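Local coordinates for conserved hypothetical protein BT1257 (Bacteroides thetaiotaomicron, PDB 2FG1) that is of unknown function but has a macro domain and may remove ADP-ribose from thymidine in DNA, at residues Glu109-Thr114 and Lys149-Thr154. Numbering follows the deposited sequence. Where two conformers were deposited one is given.
Sequences EVALFT and KEIAVT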
ATOM      1  N   GLU A 109       4.399  -9.229   3.967  1.00 17.34           N
ATOM      2  CA  GLU A 109       5.026  -8.518   5.088  1.00 18.11           C
ATOM      3  C   GLU A 109       3.989  -7.699   5.867  1.00 17.81           C
ATOM      4  O   GLU A 109       4.022  -7.656   7.111  1.00 17.71           O
ATOM      5  CB  GLU A 109       6.210  -7.660   4.622  1.00 18.63           C
ATOM      6  CG  GLU A 109       7.028  -7.092   5.789  1.00 20.47           C
ATOM      7  CD  GLU A 109       8.272  -6.346   5.361  1.00 20.98           C
ATOM      8  OE1 GLU A 109       8.721  -6.512   4.210  1.00 22.93           O
ATOM      9  OE2 GLU A 109       8.827  -5.597   6.196  1.00 22.59           O
ATOM     10  N   VAL A 110       3.052  -7.073   5.154  1.00 17.64           N
ATOM     11  CA  VAL A 110       1.955  -6.373   5.807  1.00 18.16           C
ATOM     12  C   VAL A 110       1.119  -7.342   6.653  1.00 17.80           C
ATOM     13  O   VAL A 110       0.681  -6.985   7.751  1.00 18.16           O
ATOM     14  CB  VAL A 110       1.077  -5.631   4.782  1.00 17.98           C
ATOM     15  CG1 VAL A 110      -0.190  -5.079   5.430  1.00 18.71           C
ATOM     16  CG2 VAL A 110       1.896  -4.501   4.129  1.00 19.56           C
ATOM     17  N   ALA A 111       0.902  -8.564   6.164  1.00 17.81           N
ATOM     18  CA  ALA A 111       0.140  -9.541   6.944  1.00 17.64           C
ATOM     19  C   ALA A 111       0.804  -9.803   8.303  1.00 17.93           C
ATOM     20  O   ALA A 111       0.132  -9.809   9.333  1.00 18.32           O
ATOM     21  CB  ALA A 111      -0.040 -10.831   6.168  1.00 18.19           C
ATOM     22  N   LEU A 112       2.115 -10.022   8.305  1.00 17.55           N
ATOM     23  CA  LEU A 112       2.826 -10.270   9.564  1.00 18.16           C
ATOM     24  C   LEU A 112       2.750  -9.066  10.493  1.00 18.09           C
ATOM     25  O   LEU A 112       2.503  -9.213  11.689  1.00 17.95           O
ATOM     26  CB  LEU A 112       4.281 -10.634   9.296  1.00 19.57           C
ATOM     27  CG  LEU A 112       4.513 -11.913   8.497  1.00 21.83           C
ATOM     28  CD1 LEU A 112       5.968 -12.017   8.094  1.00 23.92           C
ATOM     29  CD2 LEU A 112       4.104 -13.116   9.282  1.00 24.13           C
ATOM     30  N   PHE A 113       2.948  -7.879   9.936  1.00 17.95           N
ATOM     31  CA  PHE A 113       2.926  -6.656  10.736  1.00 18.36           C
ATOM     32  C   PHE A 113       1.541  -6.423  11.359  1.00 18.05           C
ATOM     33  O   PHE A 113       1.426  -6.115  12.557  1.00 18.26           O
ATOM     34  CB  PHE A 113       3.345  -5.466   9.861  1.00 19.21           C
ATOM     35  CG  PHE A 113       3.412  -4.148  10.595  1.00 19.69           C
ATOM     36  CD1 PHE A 113       4.623  -3.675  11.083  1.00 19.89           C
ATOM     37  CD2 PHE A 113       2.275  -3.367  10.765  1.00 20.65           C
ATOM     38  CE1 PHE A 113       4.694  -2.441  11.747  1.00 21.13           C
ATOM     39  CE2 PHE A 113       2.331  -2.139  11.440  1.00 21.14           C
ATOM     40  CZ  PHE A 113       3.543  -1.680  11.926  1.00 20.86           C
ATOM     41  N   THR A 114       0.513  -6.585  10.535  0.50 18.02           N
ATOM     42  CA  THR A 114      -0.854  -6.357  10.936  0.50 18.49           C
ATOM     43  C   THR A 114      -1.271  -7.367  12.020  0.50 18.34           C
ATOM     44  O   THR A 114      -1.881  -6.985  13.018  0.50 18.55           O
ATOM     45  CB  THR A 114      -1.747  -6.373   9.674  0.50 18.87           C
ATOM     46  OG1 THR A 114      -1.380  -5.262   8.835  0.50 18.91           O
ATOM     47  CG2 THR A 114      -3.200  -6.286  10.010  0.50 19.90           C
ATOM     48  N   LYS A 149      -6.813 -14.389   6.564  1.00 21.17           N
ATOM     49  CA  LYS A 149      -6.201 -14.468   7.890  0.50 21.14           C
ATOM     50  C   LYS A 149      -6.960 -13.633   8.904  1.00 21.34           C
ATOM     51  O   LYS A 149      -6.459 -13.344   9.990  1.00 21.39           O
ATOM     52  CB  LYS A 149      -4.744 -14.020   7.833  0.50 21.93           C
ATOM     53  CG  LYS A 149      -3.876 -14.944   7.029  0.50 20.65           C
ATOM     54  CD  LYS A 149      -2.808 -14.170   6.325  0.50 20.89           C
ATOM     55  CE  LYS A 149      -2.590 -14.787   4.966  0.50 19.08           C
ATOM     56  NZ  LYS A 149      -1.396 -14.226   4.305  0.50 16.25           N
ATOM     57  N   GLU A 150      -8.177 -13.250   8.531  1.00 20.45           N
ATOM     58  CA  GLU A 150      -9.068 -12.468   9.384  1.00 20.87           C
ATOM     59  C   GLU A 150      -8.511 -11.077   9.679  1.00 20.51           C
ATOM     60  O   GLU A 150      -8.800 -10.481  10.719  1.00 21.99           O
ATOM     61  CB  GLU A 150      -9.464 -13.256  10.640  1.00 21.26           C
ATOM     62  CG  GLU A 150     -10.276 -14.497  10.258  1.00 22.82           C
ATOM     63  CD  GLU A 150     -10.611 -15.424  11.411  1.00 22.66           C
ATOM     64  OE1 GLU A 150     -10.164 -15.187  12.552  1.00 25.67           O
ATOM     65  OE2 GLU A 150     -11.340 -16.404  11.161  1.00 24.48           O
ATOM     66  N   ILE A 151      -7.740 -10.551   8.731  1.00 19.40           N
ATOM     67  CA  ILE A 151      -7.339  -9.151   8.774  0.50 18.97           C
ATOM     68  C   ILE A 151      -8.358  -8.354   7.968  1.00 18.91           C
ATOM     69  O   ILE A 151      -8.552  -8.604   6.767  1.00 19.87           O
ATOM     70  CB  ILE A 151      -5.933  -8.934   8.189  0.50 18.44           C
ATOM     71  CG1 ILE A 151      -4.896  -9.781   8.933  0.50 17.86           C
ATOM     72  CG2 ILE A 151      -5.552  -7.446   8.253  0.50 18.98           C
ATOM     73  CD1 ILE A 151      -3.622  -9.989   8.154  0.50 16.24           C
ATOM     74  N   ALA A 152      -9.032  -7.419   8.632  1.00 17.71           N
ATOM     75  CA  ALA A 152     -10.027  -6.581   7.969  1.00 17.42           C
ATOM     76  C   ALA A 152      -9.335  -5.688   6.941  1.00 17.39           C
ATOM     77  O   ALA A 152      -8.242  -5.182   7.183  1.00 18.01           O
ATOM     78  CB  ALA A 152     -10.795  -5.748   8.990  1.00 17.58           C
ATOM     79  N   VAL A 153      -9.976  -5.515   5.784  1.00 17.11           N
ATOM     80  CA  VAL A 153      -9.474  -4.641   4.722  1.00 17.08           C
ATOM     81  C   VAL A 153     -10.595  -3.743   4.252  1.00 16.56           C
ATOM     82  O   VAL A 153     -11.663  -4.239   3.909  1.00 17.04           O
ATOM     83  CB  VAL A 153      -8.953  -5.448   3.506  1.00 17.06           C
ATOM     84  CG1 VAL A 153      -8.483  -4.514   2.396  1.00 19.40           C
ATOM     85  CG2 VAL A 153      -7.822  -6.390   3.912  1.00 18.79           C
ATOM     86  N   THR A 154     -10.332  -2.437   4.239  1.00 16.05           N
ATOM     87  CA  THR A 154     -11.253  -1.442   3.701  1.00 16.04           C
ATOM     88  C   THR A 154     -10.603  -0.739   2.521  1.00 16.04           C
ATOM     89  O   THR A 154      -9.469  -0.258   2.635  1.00 16.82           O
ATOM     90  CB  THR A 154     -11.655  -0.412   4.784  1.00 16.35           C
ATOM     91  OG1 THR A 154     -12.191  -1.119   5.914  1.00 17.28           O
ATOM     92  CG2 THR A 154     -12.731   0.548   4.279  1.00 16.33           C
TER
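The helix carrying Ala-111 and Thr-114 faces the turn before a strand, with the CA atoms of Thr-114 and Ile-151 7.4 Å apart. Ile-151 gives the largest share of the buried surface. Thr-114, Lys-149 and Ile-151 each have two conformers, and the contacts are those of one. CG1 of Ile-151 lies anti to its own carbonyl carbon (chi1 -58°), and the extended chain carries CD1 to the helix, near the backbone O of Ala-111 and 4.2 Å from its CB. CG2 of Thr-114 comes to 4.0 Å from CG1 of Ile-151. In this conformer the Thr-114 hydroxyl turns back to its own helix. OG1 donates a hydrogen bond to O of Val-110 at 2.9 Å, from above the carbonyl plane, and this oxygen also accepts the backbone hydrogen bond from N of Thr-114. The bent chain of Lys-149 brings NZ to 4.1 Å from CB of Ala-111, while its charge pairs with Glu-145. Glu-150, with positive phi, is the C-prime residue of the Schellman motif ending helix 135-147. Within the macro domain, helix 100-117 thus packs on the link from helix 135-147 into strand 153-157, which lies between strands 7-10 and 120-123 of the mixed sheet. Leu-146 touches both Ala-111 and Ile-151, and Val-121 touches Thr-114.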